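Local coordinates for putative epoxide hydrolase protein (PDB 5BOV) that probably acts as a hydrolase of the alpha/beta hydrolase fold, perhaps on epoxides or monoacylglycerols, although its substrate has not been established, at residues Tyr161-Arg166 with Trp219-Glu224; Gln173-Phe178 with Pro207-Ile212. All coordinates share one frame; numbering follows the deposited sequence.

Contact 1 of 2, residues Tyr161-Arg166 with Trp219-Glu224; sequences YFATPR and WRLGLE
Ala163 sets its single methyl against two leucine ends, Leu223 and Leu221, at the outer surface of the helical cap of this alpha/beta hydrolase. Its CA-CB bond aims at segment 219-224, and Ala163 alone contributes 44 of the 81 Å² buried. Ala163 CB lies 3.7 Å from Leu223 CD1 and 4.2 Å from Leu221 CD1. The two directions open at roughly 64° at the alanine carbon. Because Leu221 CD1 and Leu223 CD1 are themselves 4.3 Å apart, the three methyls form a nearly even apolar triangle.

In both leucines the touching branch is the one that reaches farthest from the backbone. Leu223 turns CG beside its backbone N and then extends CD1 anti to CA (chi2 174°), end-on to the alanine. Leu221 has a similar shape, and it also rests on Gln159 and Phe160 of helix 157-162.

Helix 209-220 ends here in a Schellman motif, and the leucines on either side of Gly222 in sequence both point toward Ala163. Gly222, with a positive phi of 78°, turns the chain and its N binds Trp219 O at 2.9 Å. Opposite, Ala163 sits in the short turn between helices 157-162 and 165-173. The neighbouring Phe162 O takes a hydrogen bond from Arg218 NE, which adds a polar tie between the same two parts. Thr164 is the N-cap of the following helix: its OG1 receives Gly167 N and also hydrogen-bonds to Tyr161 O at 2.8 Å, lying in that carbonyl's plane.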
loop_
_atom_site.group_PDB
_atom_site.type_symbol
_atom_site.label_atom_id
_atom_site.label_comp_id
_atom_site.label_asym_id
_atom_site.label_seq_id
_atom_site.Cartn_x
_atom_site.Cartn_y
_atom_site.Cartn_z
ATOM N N TYR A 161 -0.173 9.490 -18.147
ATOM C CA TYR A 161 -1.408 10.270 -18.195
ATOM C C TYR A 161 -1.492 11.299 -17.050
ATOM O O TYR A 161 -1.730 12.496 -17.222
ATOM C CB TYR A 161 -2.578 9.317 -18.113
ATOM C CG TYR A 161 -3.952 9.926 -18.313
ATOM C CD1 TYR A 161 -4.275 10.633 -19.493
ATOM C CD2 TYR A 161 -4.960 9.747 -17.426
ATOM C CE1 TYR A 161 -5.552 11.140 -19.713
ATOM C CE2 TYR A 161 -6.240 10.236 -17.636
ATOM C CZ TYR A 161 -6.568 10.918 -18.792
ATOM O OH TYR A 161 -7.847 11.413 -18.980
ATOM N N PHE A 162 -1.237 10.804 -15.819
ATOM C CA PHE A 162 -1.319 11.624 -14.596
ATOM C C PHE A 162 -0.263 12.769 -14.546
ATOM O O PHE A 162 -0.394 13.711 -13.799
ATOM C CB PHE A 162 -1.229 10.778 -13.312
ATOM C CG PHE A 162 -2.372 9.786 -13.118
ATOM C CD1 PHE A 162 -3.630 9.998 -13.658
ATOM C CD2 PHE A 162 -2.152 8.665 -12.322
ATOM C CE1 PHE A 162 -4.609 9.043 -13.496
ATOM C CE2 PHE A 162 -3.142 7.722 -12.132
ATOM C CZ PHE A 162 -4.386 7.942 -12.714
ATOM N N ALA A 163 0.756 12.690 -15.389
ATOM C CA ALA A 163 1.766 13.729 -15.447
ATOM C C ALA A 163 1.270 14.991 -16.169
ATOM O O ALA A 163 1.972 15.976 -16.145
ATOM C CB ALA A 163 3.001 13.192 -16.138
ATOM N N THR A 164 0.119 14.917 -16.857
ATOM C CA THR A 164 -0.432 16.004 -17.628
ATOM C C THR A 164 -1.655 16.610 -16.991
ATOM O O THR A 164 -2.353 15.933 -16.225
ATOM C CB THR A 164 -0.814 15.559 -19.041
ATOM O OG1 THR A 164 -1.925 14.684 -19.007
ATOM C CG2 THR A 164 0.385 14.878 -19.731
ATOM N N PRO A 165 -1.941 17.892 -17.261
ATOM C CA PRO A 165 -3.178 18.468 -16.752
ATOM C C PRO A 165 -4.409 17.749 -17.253
ATOM O O PRO A 165 -5.345 17.608 -16.493
ATOM C CB PRO A 165 -3.140 19.908 -17.272
ATOM C CG PRO A 165 -1.697 20.215 -17.369
ATOM C CD PRO A 165 -1.054 18.915 -17.850
ATOM N N ARG A 166 -4.379 17.287 -18.508
ATOM C CA ARG A 166 -5.460 16.460 -19.042
ATOM C C ARG A 166 -5.716 15.190 -18.204
ATOM O O ARG A 166 -6.878 14.845 -17.935
ATOM C CB ARG A 166 -5.181 16.101 -20.529
ATOM C CG ARG A 166 -6.180 15.120 -21.093
ATOM C CD ARG A 166 -6.101 15.152 -22.576
ATOM N NE ARG A 166 -6.609 13.984 -23.256
ATOM C CZ ARG A 166 -6.723 13.886 -24.563
ATOM N NH1 ARG A 166 -6.329 14.865 -25.352
ATOM N NH2 ARG A 166 -7.122 12.726 -25.100
ATOM N N TRP A 219 5.678 12.583 -8.505
ATOM C CA TRP A 219 6.917 12.427 -7.764
ATOM C C TRP A 219 7.752 11.276 -8.305
ATOM O O TRP A 219 8.940 11.403 -8.487
ATOM C CB TRP A 219 6.667 12.232 -6.237
ATOM C CG TRP A 219 7.956 12.241 -5.410
ATOM C CD1 TRP A 219 8.465 13.291 -4.722
ATOM C CD2 TRP A 219 8.841 11.151 -5.174
ATOM N NE1 TRP A 219 9.627 12.953 -4.124
ATOM C CE2 TRP A 219 9.878 11.631 -4.372
ATOM C CE3 TRP A 219 8.886 9.841 -5.604
ATOM C CZ2 TRP A 219 10.893 10.843 -3.940
ATOM C CZ3 TRP A 219 9.889 9.046 -5.167
ATOM C CH2 TRP A 219 10.892 9.536 -4.349
ATOM N N ARG A 220 7.095 10.162 -8.632
ATOM C CA ARG A 220 7.777 8.968 -9.043
ATOM C C ARG A 220 8.579 9.204 -10.335
ATOM O O ARG A 220 9.630 8.618 -10.504
ATOM C CB ARG A 220 6.740 7.891 -9.293
ATOM C CG ARG A 220 7.288 6.551 -9.623
ATOM C CD ARG A 220 6.108 5.577 -9.754
ATOM N NE ARG A 220 6.558 4.405 -10.511
ATOM C CZ ARG A 220 7.282 3.429 -10.016
ATOM N NH1 ARG A 220 7.637 3.425 -8.725
ATOM N NH2 ARG A 220 7.648 2.441 -10.819
ATOM N N LEU A 221 8.049 10.083 -11.199
ATOM C CA LEU A 221 8.652 10.429 -12.472
ATOM C C LEU A 221 9.664 11.576 -12.375
ATOM O O LEU A 221 10.220 12.000 -13.398
ATOM C CB LEU A 221 7.565 10.753 -13.475
ATOM C CG LEU A 221 6.653 9.590 -13.896
ATOM C CD1 LEU A 221 5.496 10.101 -14.689
ATOM C CD2 LEU A 221 7.458 8.557 -14.654
ATOM N N GLY A 222 9.892 12.082 -11.186
ATOM C CA GLY A 222 10.821 13.169 -10.987
ATOM C C GLY A 222 10.242 14.510 -11.368
ATOM O O GLY A 222 11.001 15.439 -11.585
ATOM N N LEU A 223 8.917 14.651 -11.413
ATOM C CA LEU A 223 8.261 15.861 -11.852
ATOM C C LEU A 223 7.734 16.739 -10.744
ATOM O O LEU A 223 7.100 17.747 -10.976
ATOM C CB LEU A 223 7.114 15.506 -12.802
ATOM C CG LEU A 223 7.528 14.703 -14.017
ATOM C CD1 LEU A 223 6.292 14.294 -14.775
ATOM C CD2 LEU A 223 8.457 15.541 -14.891
ATOM N N GLU A 224 8.036 16.377 -9.512
ATOM C CA GLU A 224 7.585 17.125 -8.353
ATOM C C GLU A 224 8.729 17.018 -7.374
ATOM O O GLU A 224 9.314 15.960 -7.225
ATOM C CB GLU A 224 6.331 16.458 -7.761
ATOM C CG GLU A 224 5.357 17.384 -7.194
ATOM C CD GLU A 224 4.081 16.654 -6.882
ATOM O OE1 GLU A 224 4.101 15.971 -5.859
ATOM O OE2 GLU A 224 3.141 16.723 -7.717
#

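Contact 2 of 2, residues Gln173-Phe178 with Pro207-Ile212; sequences QNTHDF and PDHVAI
Thr175 overlaps the imidazole of His209 with its methyl and the isopropyl group of Val210 with its hydroxyl side, joining two cap helices of the alpha/beta hydrolase fold near their N-terminal ends. All three residues are buried. The helices are held some way apart, the nearest CA pair being Thr175 and Val210 at 8.1 Å, so the two segments meet here through side chains, with 79 Å² buried in total.

The threonine's two branches divide the work. CG2 stands anti to the backbone N and comes to the ring obliquely, 4.1 Å from His209 CD2. The approach is to that carbon rather than to the ring as a whole, since Thr175 CG2 is 4.7 Å from His209 NE2 and farther still from CG. Thr175 OG1 lies 4.3 Å from Val210 CG2. This is a loose van der Waals neighbour, because the hydroxyl's hydrogen bond goes instead to Tyr171 O in the preceding helix 165-173.

The imidazole reaches across with CG anti to its backbone N (chi1 -180°). Both ring nitrogens are hydrogen-bonded outside the two segments, ND1 with Gly68 O and NE2 with Tyr171 OH, which should fix the rotation of the ring; Tyr69 meets it edge-to-face, and Tyr171 thus serves both sides of the contact, by its carbonyl and by its phenol. Val210 also packs on helix 165-173, which places that helix beside this junction.

Each helix begins regularly at this level: Phe178 N binds Asn174 O at 2.8 Å, and Ile212 N binds Asp208 O at 2.9 Å.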
loop_
_atom_site.group_PDB
_atom_site.type_symbol
_atom_site.label_atom_id
_atom_site.label_comp_id
_atom_site.label_asym_id
_atom_site.label_seq_id
_atom_site.Cartn_x
_atom_site.Cartn_y
_atom_site.Cartn_z
ATOM N N GLN A 173 -12.628 13.965 -13.167
ATOM C CA GLN A 173 -13.977 13.855 -13.732
ATOM C C GLN A 173 -14.538 12.414 -13.758
ATOM O O GLN A 173 -15.760 12.223 -13.730
ATOM C CB GLN A 173 -13.981 14.359 -15.154
ATOM C CG GLN A 173 -13.796 15.852 -15.218
ATOM C CD GLN A 173 -13.701 16.331 -16.674
ATOM O OE1 GLN A 173 -14.232 15.688 -17.617
ATOM N NE2 GLN A 173 -12.978 17.417 -16.869
ATOM N N ASN A 174 -13.644 11.439 -13.923
ATOM C CA ASN A 174 -13.979 10.062 -14.248
ATOM C C ASN A 174 -13.348 9.094 -13.182
ATOM O O ASN A 174 -13.037 7.986 -13.589
ATOM C CB ASN A 174 -13.402 9.634 -15.652
ATOM C CG ASN A 174 -13.893 10.532 -16.786
ATOM O OD1 ASN A 174 -15.056 10.942 -16.774
ATOM N ND2 ASN A 174 -13.019 10.832 -17.779
ATOM N N THR A 175 -13.320 9.478 -11.913
ATOM C CA THR A 175 -12.558 8.703 -10.916
ATOM C C THR A 175 -13.064 7.267 -10.874
ATOM O O THR A 175 -12.291 6.286 -10.938
ATOM C CB THR A 175 -12.597 9.288 -9.538
ATOM O OG1 THR A 175 -12.430 10.688 -9.608
ATOM C CG2 THR A 175 -11.621 8.641 -8.678
ATOM N N HIS A 176 -14.390 7.104 -10.706
ATOM C CA HIS A 176 -14.949 5.788 -10.613
ATOM C C HIS A 176 -14.656 4.899 -11.798
ATOM O O HIS A 176 -14.196 3.746 -11.710
ATOM C CB HIS A 176 -16.524 5.994 -10.438
ATOM C CG HIS A 176 -17.291 4.740 -10.296
ATOM N ND1 HIS A 176 -17.546 3.880 -11.339
ATOM C CD2 HIS A 176 -17.896 4.202 -9.207
ATOM C CE1 HIS A 176 -18.267 2.854 -10.903
ATOM N NE2 HIS A 176 -18.497 3.044 -9.622
ATOM N N ASP A 177 -14.976 5.360 -13.007
ATOM C CA ASP A 177 -14.714 4.589 -14.199
ATOM C C ASP A 177 -13.232 4.303 -14.464
ATOM O O ASP A 177 -12.869 3.266 -14.969
ATOM C CB ASP A 177 -15.316 5.247 -15.439
ATOM C CG ASP A 177 -16.864 5.263 -15.405
ATOM O OD1 ASP A 177 -17.480 4.523 -14.611
ATOM O OD2 ASP A 177 -17.406 6.076 -16.208
ATOM N N PHE A 178 -12.416 5.277 -14.138
ATOM C CA PHE A 178 -10.979 5.165 -14.378
ATOM C C PHE A 178 -10.389 4.108 -13.427
ATOM O O PHE A 178 -9.730 3.167 -13.898
ATOM C CB PHE A 178 -10.274 6.512 -14.206
ATOM C CG PHE A 178 -8.872 6.508 -14.761
ATOM C CD1 PHE A 178 -7.837 5.859 -14.138
ATOM C CD2 PHE A 178 -8.591 7.165 -15.951
ATOM C CE1 PHE A 178 -6.557 5.820 -14.683
ATOM C CE2 PHE A 178 -7.301 7.136 -16.480
ATOM C CZ PHE A 178 -6.290 6.437 -15.891
ATOM N N PRO A 207 -11.843 13.972 -0.805
ATOM C CA PRO A 207 -11.510 15.194 -1.552
ATOM C C PRO A 207 -10.028 15.406 -1.873
ATOM O O PRO A 207 -9.704 16.215 -2.745
ATOM C CB PRO A 207 -12.005 16.314 -0.638
ATOM C CG PRO A 207 -12.159 15.737 0.688
ATOM C CD PRO A 207 -12.485 14.249 0.485
ATOM N N ASP A 208 -9.156 14.635 -1.232
ATOM C CA ASP A 208 -7.750 14.674 -1.537
ATOM C C ASP A 208 -7.296 13.545 -2.489
ATOM O O ASP A 208 -6.111 13.506 -2.839
ATOM C CB ASP A 208 -6.946 14.468 -0.247
ATOM C CG ASP A 208 -7.279 15.497 0.860
ATOM O OD1 ASP A 208 -7.387 16.685 0.473
ATOM O OD2 ASP A 208 -7.389 15.062 2.042
ATOM N N HIS A 209 -8.192 12.621 -2.873
ATOM C CA HIS A 209 -7.734 11.445 -3.564
ATOM C C HIS A 209 -7.019 11.762 -4.895
ATOM O O HIS A 209 -5.992 11.180 -5.211
ATOM C CB HIS A 209 -8.909 10.501 -3.846
ATOM C CG HIS A 209 -8.465 9.256 -4.569
ATOM N ND1 HIS A 209 -7.653 8.328 -3.973
ATOM C CD2 HIS A 209 -8.604 8.891 -5.854
ATOM C CE1 HIS A 209 -7.338 7.408 -4.865
ATOM N NE2 HIS A 209 -7.901 7.752 -6.018
ATOM N N VAL A 210 -7.603 12.662 -5.655
ATOM C CA VAL A 210 -6.988 13.008 -6.944
ATOM C C VAL A 210 -5.657 13.614 -6.702
ATOM O O VAL A 210 -4.667 13.235 -7.391
ATOM C CB VAL A 210 -7.908 13.909 -7.796
ATOM C CG1 VAL A 210 -7.193 14.453 -9.029
ATOM C CG2 VAL A 210 -9.138 13.121 -8.207
ATOM N N ALA A 211 -5.602 14.617 -5.798
ATOM C CA ALA A 211 -4.367 15.324 -5.591
ATOM C C ALA A 211 -3.262 14.345 -5.168
ATOM O O ALA A 211 -2.118 14.431 -5.631
ATOM C CB ALA A 211 -4.527 16.424 -4.567
ATOM N N ILE A 212 -3.582 13.416 -4.260
ATOM C CA ILE A 212 -2.586 12.449 -3.758
ATOM C C ILE A 212 -2.149 11.522 -4.885
ATOM O O ILE A 212 -0.932 11.202 -5.011
ATOM C CB ILE A 212 -3.119 11.655 -2.552
ATOM C CG1 ILE A 212 -3.336 12.589 -1.372
ATOM C CG2 ILE A 212 -2.166 10.524 -2.157
ATOM C CD1 ILE A 212 -2.109 13.285 -0.845
#

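How the contacts relate
Along the chain the order is 161-166, 173-178, 207-212, 219-224, so contact 2 falls wholly between the two halves of contact 1. All four segments belong to the helical excursion between sheet strands 127-133 and 247-252, the usual position of the cap in alpha/beta hydrolases. Helix 209-220 serves both contacts, near its start in contact 2 and at its end in contact 1. The centres are about 15 Å apart, one contact buried and the other at the surface. A direct aromatic bridge joins them: Phe162 CZ lies 3.6 Å from Phe178 CE1. Helices 157-162, 165-173 and 175-186 all have side-chain contacts with helix 209-220, so it ties successive parts of the cap together.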